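Local coordinates for cysteine synthase (PDB 5XEM), which probably makes L-cysteine and acetate from O-acetyl-L-serine and hydrogen sulfide using pyridoxal 5'-phosphate, and is a hydrogen sulfide-producing enzyme in its bacterium, at residues E129-E132 and E133-K136; A234-G238 and S239-D243; V20-N24 and I25-G29; K166-N169 and N170-V174. All coordinates share one frame; numbering follows the deposited sequence. Where two conformers were deposited one is given.

Overall arrangement
From the N terminus the chain meets contact 3 first, in the loop that joins strand 19-21, outermost within this chain, to its antiparallel neighbour 31-36 in the larger, mixed sheet. Contact 1 closes no loop: it lies within helix 123-136, which packs on the smaller parallel sheet on the other side of the chain's centre. Contact 4 turns the chain from helix 151-167 into strand 174-178, back in the mixed sheet, and its centre is about 17 Å from that of contact 3. Contact 2 makes a tight turn in the loop leading to strand 245-247, the other outermost strand of the mixed sheet within this chain. The four follow in series, none nesting or crossing, and none touches another.

Contact 1 of 4, residues E129-E132 and E133-K136; sequences EKLE and ELKK. With ACT (acetate ion), chain F.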
loop_
_atom_site.group_PDB
_atom_site.type_symbol
_atom_site.label_atom_id
_atom_site.label_comp_id
_atom_site.label_asym_id
_atom_site.label_seq_id
_atom_site.Cartn_x
_atom_site.Cartn_y
_atom_site.Cartn_z
ATOM N N GLU A 129 -8.593 -3.033 29.297
ATOM C CA GLU A 129 -9.036 -3.868 30.404
ATOM C C GLU A 129 -8.881 -5.364 30.076
ATOM O O GLU A 129 -8.479 -6.156 30.935
ATOM C CB GLU A 129 -10.484 -3.541 30.785
ATOM C CG GLU A 129 -10.633 -2.162 31.434
ATOM C CD GLU A 129 -12.087 -1.773 31.666
ATOM O OE1 GLU A 129 -12.986 -2.496 31.186
ATOM O OE2 GLU A 129 -12.326 -0.731 32.316
ATOM N N LYS A 130 -9.159 -5.747 28.833
ATOM C CA LYS A 130 -9.018 -7.147 28.429
ATOM C C LYS A 130 -7.546 -7.620 28.528
ATOM O O LYS A 130 -7.281 -8.812 28.793
ATOM C CB LYS A 130 -9.565 -7.340 27.009
ATOM C CG LYS A 130 -9.509 -8.754 26.467
ATOM C CD LYS A 130 -10.467 -9.686 27.192
ATOM C CE LYS A 130 -10.566 -11.023 26.470
ATOM N NZ LYS A 130 -11.621 -11.909 27.060
ATOM N N LEU A 131 -6.597 -6.704 28.321
ATOM C CA LEU A 131 -5.178 -7.084 28.409
ATOM C C LEU A 131 -4.846 -7.707 29.761
ATOM O O LEU A 131 -4.007 -8.621 29.833
ATOM C CB LEU A 131 -4.234 -5.896 28.169
ATOM C CG LEU A 131 -4.295 -5.195 26.817
ATOM C CD1 LEU A 131 -3.239 -4.110 26.745
ATOM C CD2 LEU A 131 -4.117 -6.174 25.665
ATOM N N GLU A 132 -5.536 -7.263 30.822
ATOM C CA GLU A 132 -5.277 -7.766 32.172
ATOM C C GLU A 132 -5.466 -9.261 32.259
ATOM O O GLU A 132 -4.643 -9.967 32.856
ATOM C CB GLU A 132 -6.150 -7.054 33.230
ATOM C CG GLU A 132 -5.859 -5.568 33.355
ATOM C CD GLU A 132 -4.369 -5.309 33.564
ATOM O OE1 GLU A 132 -3.766 -6.060 34.361
ATOM O OE2 GLU A 132 -3.809 -4.414 32.894
ATOM N N GLU A 133 -6.536 -9.739 31.640
ATOM C CA GLU A 133 -6.827 -11.157 31.496
ATOM C C GLU A 133 -5.778 -11.904 30.648
ATOM O O GLU A 133 -5.320 -12.975 31.018
ATOM C CB GLU A 133 -8.227 -11.237 30.876
ATOM C CG GLU A 133 -8.862 -12.581 30.621
ATOM C CD GLU A 133 -10.283 -12.394 30.070
ATOM O OE1 GLU A 133 -11.017 -11.504 30.560
ATOM O OE2 GLU A 133 -10.650 -13.108 29.114
ATOM N N LEU A 134 -5.365 -11.342 29.524
ATOM C CA LEU A 134 -4.352 -12.010 28.708
ATOM C C LEU A 134 -3.006 -12.128 29.458
ATOM O O LEU A 134 -2.286 -13.113 29.299
ATOM C CB LEU A 134 -4.176 -11.282 27.387
ATOM C CG LEU A 134 -5.445 -11.108 26.540
ATOM C CD1 LEU A 134 -5.096 -10.448 25.215
ATOM C CD2 LEU A 134 -6.143 -12.449 26.340
ATOM N N LYS A 135 -2.679 -11.133 30.279
ATOM C CA LYS A 135 -1.397 -11.145 31.010
ATOM C C LYS A 135 -1.294 -12.279 32.033
ATOM O O LYS A 135 -0.214 -12.850 32.236
ATOM C CB LYS A 135 -1.133 -9.775 31.655
ATOM C CG LYS A 135 -0.803 -8.731 30.616
ATOM C CD LYS A 135 -0.350 -7.388 31.195
ATOM C CE LYS A 135 -1.422 -6.657 31.961
ATOM N NZ LYS A 135 -1.090 -5.248 32.325
ATOM N N LYS A 136 -2.418 -12.623 32.663
ATOM C CA LYS A 136 -2.449 -13.708 33.655
ATOM C C LYS A 136 -2.163 -15.095 33.046
ATOM O O LYS A 136 -1.685 -15.992 33.735
ATOM C CB LYS A 136 -3.790 -13.706 34.419
ATOM C CG LYS A 136 -4.064 -12.391 35.134
ATOM C CD LYS A 136 -5.267 -12.428 36.077
ATOM C CE LYS A 136 -5.555 -11.024 36.626
ATOM N NZ LYS A 136 -6.476 -11.010 37.802
HETATM C C ACT F . -0.358 -2.389 30.287
HETATM O O ACT F . 0.470 -1.508 30.046
HETATM O OXT ACT F . -0.005 -3.503 30.693
HETATM C CH3 ACT F . -1.813 -2.076 30.079
#
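Two salt bridges of i to i+3 spacing, Lys130 with Glu133 and Glu132 with Lys135, flank the C-terminal turns of helix 123-136. In the first, Lys130 NZ lies 2.6 Å from Glu133 OE2 and approaches it from above the carboxylate plane, 43° out of it. Lys130 has CG anti to its own backbone nitrogen (chi1 -179°) and bends at chi2, which carries the ammonium along the helix to the end of the extended Glu133 chain. The second bridge is made by two chains running side by side in the same direction: Lys135 NZ meets the syn side of Glu132 OE2 at 2.9 Å, tilted 29° from the carboxylate plane. The same ammonium donates to OXT of an acetate ion, probably from the crystallisation liquor, with Lys135 NZ and OXT 2.6 Å apart, so in the crystal two anionic oxygens grip it; Asn145 holds the acetate as well. Beneath these pairs the helical bonds continue, from Lys135 N to Leu131 O at 2.9 Å and, longer, from Leu134 N to Lys130 O at 3.3 Å. Leu131 and Leu134 face inward, their methyls Leu131 CD2 and Leu134 CD1 4.4 Å apart, and both rest on Ile70 and Val95 of the parallel sheet. The side chain of Lys130 also touches Ile116 and Thr118 at the sheet edge. Leucines against the strands and paired charges along its flanks make this an amphipathic helix, of the kind that covers a parallel sheet in an alpha/beta fold.

Contact 2 of 4, residues A234-G238 and S239-D243; sequences AVYDG and SLADD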
loop_
_atom_site.group_PDB
_atom_site.type_symbol
_atom_site.label_atom_id
_atom_site.label_comp_id
_atom_site.label_asym_id
_atom_site.label_seq_id
_atom_site.Cartn_x
_atom_site.Cartn_y
_atom_site.Cartn_z
ATOM N N ALA A 234 -1.213 9.652 28.070
ATOM C CA ALA A 234 0.006 10.247 28.604
ATOM C C ALA A 234 0.924 10.783 27.517
ATOM O O ALA A 234 1.656 11.753 27.734
ATOM C CB ALA A 234 0.759 9.203 29.443
ATOM N N VAL A 235 0.903 10.169 26.336
ATOM C CA VAL A 235 1.780 10.606 25.248
ATOM C C VAL A 235 1.314 11.835 24.468
ATOM O O VAL A 235 2.054 12.330 23.639
ATOM C CB VAL A 235 2.096 9.461 24.247
ATOM C CG1 VAL A 235 2.880 8.364 24.967
ATOM C CG2 VAL A 235 0.815 8.915 23.620
ATOM N N TYR A 236 0.102 12.328 24.734
ATOM C CA TYR A 236 -0.357 13.570 24.155
ATOM C C TYR A 236 0.192 14.732 24.965
ATOM O O TYR A 236 0.019 14.770 26.197
ATOM C CB TYR A 236 -1.891 13.639 24.150
ATOM C CG TYR A 236 -2.411 14.950 23.650
ATOM C CD1 TYR A 236 -2.285 15.303 22.318
ATOM C CD2 TYR A 236 -2.992 15.893 24.531
ATOM C CE1 TYR A 236 -2.749 16.511 21.857
ATOM C CE2 TYR A 236 -3.442 17.110 24.071
ATOM C CZ TYR A 236 -3.316 17.428 22.738
ATOM O OH TYR A 236 -3.765 18.642 22.254
ATOM N N ASP A 237 0.813 15.680 24.277
ATOM C CA ASP A 237 1.328 16.894 24.907
ATOM C C ASP A 237 0.587 18.139 24.417
ATOM O O ASP A 237 0.918 18.733 23.389
ATOM C CB ASP A 237 2.847 17.017 24.703
ATOM C CG ASP A 237 3.428 18.244 25.409
ATOM O OD1 ASP A 237 2.672 18.921 26.141
ATOM O OD2 ASP A 237 4.638 18.518 25.221
ATOM N N GLY A 238 -0.421 18.545 25.189
ATOM C CA GLY A 238 -1.307 19.631 24.779
ATOM C C GLY A 238 -0.659 21.005 24.824
ATOM O O GLY A 238 -1.189 21.954 24.265
ATOM N N SER A 239 0.500 21.112 25.463
ATOM C CA SER A 239 1.227 22.387 25.494
ATOM C C SER A 239 1.759 22.764 24.113
ATOM O O SER A 239 2.092 23.927 23.863
ATOM C CB SER A 239 2.359 22.340 26.514
ATOM O OG SER A 239 3.414 21.499 26.084
ATOM N N LEU A 240 1.808 21.779 23.211
ATOM C CA LEU A 240 2.239 21.977 21.828
ATOM C C LEU A 240 1.121 22.471 20.909
ATOM O O LEU A 240 1.396 22.952 19.816
ATOM C CB LEU A 240 2.826 20.660 21.282
ATOM C CG LEU A 240 4.081 20.141 21.987
ATOM C CD1 LEU A 240 4.406 18.706 21.574
ATOM C CD2 LEU A 240 5.269 21.055 21.681
ATOM N N ALA A 241 -0.137 22.375 21.346
ATOM C CA ALA A 241 -1.289 22.675 20.481
ATOM C C ALA A 241 -1.585 24.162 20.414
ATOM O O ALA A 241 -2.006 24.738 21.402
ATOM C CB ALA A 241 -2.538 21.950 20.989
ATOM N N ASP A 242 -1.417 24.765 19.249
ATOM C CA ASP A 242 -1.746 26.175 19.081
ATOM C C ASP A 242 -3.243 26.452 19.063
ATOM O O ASP A 242 -3.665 27.569 19.358
ATOM C CB ASP A 242 -1.054 26.744 17.859
ATOM C CG ASP A 242 0.431 26.904 18.076
ATOM O OD1 ASP A 242 0.822 27.827 18.815
ATOM O OD2 ASP A 242 1.216 26.091 17.529
ATOM N N ASP A 243 -4.032 25.433 18.716
ATOM C CA ASP A 243 -5.487 25.417 18.836
ATOM C C ASP A 243 -5.862 23.936 18.654
ATOM O O ASP A 243 -5.007 23.151 18.266
ATOM C CB ASP A 243 -6.125 26.258 17.726
ATOM C CG ASP A 243 -7.560 26.672 18.026
ATOM O OD1 ASP A 243 -8.079 26.333 19.113
ATOM O OD2 ASP A 243 -8.168 27.321 17.160
#
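Asp237, Gly238 and Ser239 make a tight bend at the surface in which one carboxylate oxygen collects two donors. Asp237 OD1 accepts the hydroxyl of Ser239, with OG 2.7 Å away on the syn side, and also the backbone N of Ser239 at 3.2 Å, the i to i+2 geometry of an Asx turn. Both donors come from the same face of the carboxylate, the amide from well above its plane. Asp237 turns CG away from its backbone nitrogen (chi1 -177°), which brings the carboxylate round to the start of the turn. Ser239 answers by tucking OG between its own N and carbonyl carbon (chi1 71°), so that hydroxyl and amide of one residue converge on one oxygen.

The backbone then coils as a short 3-10 segment. Leu240 N donates to Asp237 O at 3.2 Å and Ala241 N to Gly238 O at 3.1 Å. Gly238 sits close to the tyrosine before it, its CA 3.4 Å from Tyr236 CE2, and the same ring's OH reaches Ala241 CB at 3.7 Å. Leu240 crosses Asp237 at about a right angle, its CD1 3.7 Å from Asp237 OD2.

Outside the bend, Ser186 of helix 183-195 bonds Asp237 N and Lys193 bonds Leu240 O, while Tyr236 lies near Gly182, which binds pyridoxal 5'-phosphate. Two donors converging on OD1 suggest a carboxylate that is probably ionised and fixed in rotation, with the start of the 3-10 turn pinned to it.

Contact 3 of 4, residues V20-N24 and I25-G29; sequences VKINN and IDTFG
Ile22 turns its CG2 methyl onto Ile25 and Thr27 where strand 19-21 leads into the loop toward antiparallel strand 31-36, a loop that contains an Asx turn at Asp26. With chi1 -65°, Ile22 sets CG2 opposite its backbone nitrogen, and the methyl comes 3.9 Å from Ile25 CB and 3.6 Å from Thr27 CG2. Both pairs of side chains approach obliquely. Thr27 presents its methyl to Ile22 because OG1 occupies the position between backbone N and carbonyl carbon (chi1 64°); its hydroxyl is then bonded to Asn30 O. Ile25 runs on with chi2 extended (173°) to pack on Glu258 and Lys262 of helix 249-263 and on Phe275 of helix 269-284, which also touches Ile22.

The carbonyl of Ile22 is satisfied by water. One water donates to Ile22 O and to Thr27 OG1, each 2.9 Å from the water; a second links Ile22 O with Ile25 O. The backbone amides of Asn23, Asn24 and Ile25 are bonded to the carboxylate of Glu263, which holds the bend against helix 249-263, and Asn23 ND2 reaches Asn8 O of the second subunit.

Farther along, the Phe28 ring has Asp26 O over one face near the rim. In the Asx turn, Phe28 N donates to Asp26 OD1 at 3.0 Å, from well above the carboxylate plane.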
loop_
_atom_site.group_PDB
_atom_site.type_symbol
_atom_site.label_atom_id
_atom_site.label_comp_id
_atom_site.label_asym_id
_atom_site.label_seq_id
_atom_site.Cartn_x
_atom_site.Cartn_y
_atom_site.Cartn_z
ATOM N N VAL A 20 3.729 15.001 -0.713
ATOM C CA VAL A 20 3.139 15.293 -2.015
ATOM C C VAL A 20 2.428 16.634 -1.979
ATOM O O VAL A 20 1.684 16.914 -1.041
ATOM C CB VAL A 20 2.121 14.206 -2.389
ATOM C CG1 VAL A 20 1.536 14.451 -3.783
ATOM C CG2 VAL A 20 2.778 12.838 -2.316
ATOM N N LYS A 21 2.633 17.445 -3.005
ATOM C CA LYS A 21 1.938 18.736 -3.087
ATOM C C LYS A 21 0.532 18.542 -3.608
ATOM O O LYS A 21 0.318 17.716 -4.488
ATOM C CB LYS A 21 2.676 19.717 -4.004
ATOM C CG LYS A 21 1.963 21.067 -4.075
ATOM C CD LYS A 21 2.930 22.237 -4.138
ATOM C CE LYS A 21 2.165 23.566 -4.235
ATOM N NZ LYS A 21 2.417 24.238 -5.543
ATOM N N ILE A 22 -0.409 19.321 -3.086
ATOM C CA ILE A 22 -1.800 19.285 -3.517
ATOM C C ILE A 22 -1.958 20.280 -4.671
ATOM O O ILE A 22 -1.665 21.467 -4.504
ATOM C CB ILE A 22 -2.754 19.606 -2.347
ATOM C CG1 ILE A 22 -2.656 18.512 -1.278
ATOM C CG2 ILE A 22 -4.208 19.734 -2.797
ATOM C CD1 ILE A 22 -3.251 17.177 -1.692
ATOM N N ASN A 23 -2.398 19.787 -5.822
ATOM C CA ASN A 23 -2.384 20.572 -7.073
ATOM C C ASN A 23 -3.735 20.896 -7.653
ATOM O O ASN A 23 -3.869 21.879 -8.362
ATOM C CB ASN A 23 -1.639 19.840 -8.176
ATOM C CG ASN A 23 -0.268 19.431 -7.770
ATOM O OD1 ASN A 23 0.578 20.274 -7.496
ATOM N ND2 ASN A 23 -0.029 18.109 -7.729
ATOM N N ASN A 24 -4.718 20.044 -7.408
ATOM C CA ASN A 24 -5.972 20.154 -8.101
ATOM C C ASN A 24 -7.039 20.740 -7.206
ATOM O O ASN A 24 -7.821 21.579 -7.662
ATOM C CB ASN A 24 -6.354 18.808 -8.700
ATOM C CG ASN A 24 -5.328 18.318 -9.710
ATOM O OD1 ASN A 24 -5.050 17.113 -9.824
ATOM N ND2 ASN A 24 -4.758 19.258 -10.464
ATOM N N ILE A 25 -7.028 20.385 -5.922
ATOM C CA ILE A 25 -7.993 20.896 -4.971
ATOM C C ILE A 25 -7.612 22.317 -4.584
ATOM O O ILE A 25 -6.438 22.596 -4.340
ATOM C CB ILE A 25 -8.020 20.021 -3.699
ATOM C CG1 ILE A 25 -8.492 18.608 -4.031
ATOM C CG2 ILE A 25 -8.927 20.611 -2.635
ATOM C CD1 ILE A 25 -8.372 17.663 -2.859
ATOM N N ASP A 26 -8.594 23.217 -4.503
ATOM C CA ASP A 26 -8.284 24.609 -4.148
ATOM C C ASP A 26 -7.771 24.654 -2.727
ATOM O O ASP A 26 -8.437 24.177 -1.830
ATOM C CB ASP A 26 -9.529 25.499 -4.268
ATOM C CG ASP A 26 -9.205 26.988 -4.126
ATOM O OD1 ASP A 26 -8.015 27.335 -3.998
ATOM O OD2 ASP A 26 -10.152 27.801 -4.147
ATOM N N THR A 27 -6.597 25.239 -2.518
ATOM C CA THR A 27 -5.990 25.328 -1.175
ATOM C C THR A 27 -5.852 26.795 -0.672
ATOM O O THR A 27 -5.114 27.093 0.294
ATOM C CB THR A 27 -4.651 24.531 -1.109
ATOM O OG1 THR A 27 -3.667 25.103 -1.985
ATOM C CG2 THR A 27 -4.895 23.050 -1.516
ATOM N N PHE A 28 -6.608 27.681 -1.333
ATOM C CA PHE A 28 -6.837 29.060 -0.880
ATOM C C PHE A 28 -5.566 29.872 -0.743
ATOM O O PHE A 28 -5.374 30.587 0.252
ATOM C CB PHE A 28 -7.638 29.061 0.425
ATOM C CG PHE A 28 -8.856 28.189 0.364
ATOM C CD1 PHE A 28 -9.907 28.512 -0.481
ATOM C CD2 PHE A 28 -8.926 27.009 1.102
ATOM C CE1 PHE A 28 -11.024 27.686 -0.572
ATOM C CE2 PHE A 28 -10.040 26.186 1.020
ATOM C CZ PHE A 28 -11.085 26.520 0.182
ATOM N N GLY A 29 -4.703 29.764 -1.748
ATOM C CA GLY A 29 -3.467 30.537 -1.791
ATOM C C GLY A 29 -2.391 30.191 -0.768
ATOM O O GLY A 29 -1.473 30.977 -0.534
HETATM O O HOH W 1 -1.391 23.367 -2.299
HETATM O O HOH W 2 -4.028 23.337 -5.283
#

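Contact 4 of 4, residues K166-N169 and N170-V174; sequences KDLN and NKVDV
Leu168 lays its CD1 methyl against Val172 CG2, 3.8 Å away, across the Schellman motif that ends helix 151-167. The two side chains cross at about a right angle, and Leu168 CB also lies 4.0 Å from the same valine methyl. Leu168 points CG away from its carbonyl carbon (chi1 -77°), which aims the isobutyl group at the chain beyond the turn. Both residues pack on Val293 of the mixed sheet, and Leu168 also touches Leu6 of the second subunit, so this small apolar cluster joins helix end, sheet and dimer partner.

Asn169, with positive phi, is the C-prime residue: its N bonds back to Lys166 O at 3.2 Å, while Asn170 N reaches Leu165 O. Overlapping this, Leu168 to Lys171 form a type I' turn, in which both asparagines take left-handed backbone angles. The closing bond runs from Lys171 N to Leu168 O at 3.0 Å, the donor standing well above the carbonyl plane. The chain thus reverses within four residues and heads for strand 174-178, with Asp173 and Val174 making backbone hydrogen bonds to Lys291 of the neighbouring strand.

Lys171 keeps its bent chain away from the turn, but its CB passes 3.4 Å from Leu168 O. Its carbonyl oxygen is buried with no polar partner: Lys171 O faces Leu168 CB at 3.6 Å.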
loop_
_atom_site.group_PDB
_atom_site.type_symbol
_atom_site.label_atom_id
_atom_site.label_comp_id
_atom_site.label_asym_id
_atom_site.label_seq_id
_atom_site.Cartn_x
_atom_site.Cartn_y
_atom_site.Cartn_z
ATOM N N LYS A 166 13.599 18.048 6.268
ATOM C CA LYS A 166 14.556 17.812 5.179
ATOM C C LYS A 166 13.894 18.061 3.851
ATOM O O LYS A 166 14.463 18.744 2.991
ATOM C CB LYS A 166 15.133 16.386 5.218
ATOM C CG LYS A 166 16.183 16.085 4.130
ATOM C CD LYS A 166 16.673 14.638 4.176
ATOM C CE LYS A 166 15.710 13.658 3.506
ATOM N NZ LYS A 166 14.506 13.293 4.321
ATOM N N ASP A 167 12.691 17.520 3.665
ATOM C CA ASP A 167 12.041 17.557 2.344
ATOM C C ASP A 167 11.578 18.962 1.954
ATOM O O ASP A 167 11.476 19.281 0.762
ATOM C CB ASP A 167 10.847 16.598 2.282
ATOM C CG ASP A 167 11.272 15.138 2.156
ATOM O OD1 ASP A 167 12.468 14.884 1.929
ATOM O OD2 ASP A 167 10.397 14.242 2.279
ATOM N N LEU A 168 11.260 19.783 2.945
ATOM C CA LEU A 168 10.846 21.177 2.685
ATOM C C LEU A 168 11.964 22.168 3.000
ATOM O O LEU A 168 11.711 23.371 3.064
ATOM C CB LEU A 168 9.597 21.532 3.484
ATOM C CG LEU A 168 8.267 20.995 2.942
ATOM C CD1 LEU A 168 7.155 21.214 3.950
ATOM C CD2 LEU A 168 7.911 21.666 1.629
ATOM N N ASN A 169 13.185 21.663 3.198
ATOM C CA ASN A 169 14.379 22.491 3.435
ATOM C C ASN A 169 14.136 23.519 4.537
ATOM O O ASN A 169 14.366 24.726 4.374
ATOM C CB ASN A 169 14.819 23.152 2.123
ATOM C CG ASN A 169 16.195 23.773 2.212
ATOM O OD1 ASN A 169 17.041 23.329 2.981
ATOM N ND2 ASN A 169 16.429 24.811 1.406
ATOM N N ASN A 170 13.647 23.014 5.666
ATOM C CA ASN A 170 13.333 23.814 6.845
ATOM C C ASN A 170 12.349 24.945 6.654
ATOM O O ASN A 170 12.307 25.853 7.478
ATOM C CB ASN A 170 14.618 24.355 7.473
ATOM C CG ASN A 170 15.540 23.259 7.893
ATOM O OD1 ASN A 170 15.103 22.250 8.438
ATOM N ND2 ASN A 170 16.824 23.427 7.618
ATOM N N LYS A 171 11.534 24.874 5.606
ATOM C CA LYS A 171 10.502 25.872 5.362
ATOM C C LYS A 171 9.129 25.268 5.596
ATOM O O LYS A 171 8.469 24.777 4.675
ATOM C CB LYS A 171 10.627 26.438 3.951
ATOM C CG LYS A 171 11.924 27.208 3.724
ATOM C CD LYS A 171 11.978 28.546 4.470
ATOM C CE LYS A 171 11.398 29.720 3.667
ATOM N NZ LYS A 171 9.902 29.774 3.537
ATOM N N VAL A 172 8.706 25.316 6.852
ATOM C CA VAL A 172 7.408 24.802 7.253
ATOM C C VAL A 172 6.751 25.787 8.195
ATOM O O VAL A 172 7.327 26.136 9.244
ATOM C CB VAL A 172 7.546 23.436 7.953
ATOM C CG1 VAL A 172 6.176 22.754 8.064
ATOM C CG2 VAL A 172 8.523 22.561 7.198
ATOM N N ASP A 173 5.563 26.244 7.818
ATOM C CA ASP A 173 4.791 27.221 8.599
ATOM C C ASP A 173 3.742 26.615 9.500
ATOM O O ASP A 173 3.505 27.123 10.599
ATOM C CB ASP A 173 4.114 28.200 7.647
ATOM C CG ASP A 173 5.119 28.969 6.840
ATOM O OD1 ASP A 173 5.991 29.608 7.461
ATOM O OD2 ASP A 173 5.065 28.893 5.595
ATOM N N VAL A 174 3.120 25.522 9.051
ATOM C CA VAL A 174 2.028 24.918 9.800
ATOM C C VAL A 174 2.099 23.360 9.677
ATOM O O VAL A 174 2.454 22.851 8.647
ATOM C CB VAL A 174 0.671 25.412 9.270
ATOM C CG1 VAL A 174 -0.462 24.806 10.087
ATOM C CG2 VAL A 174 0.575 26.956 9.302
#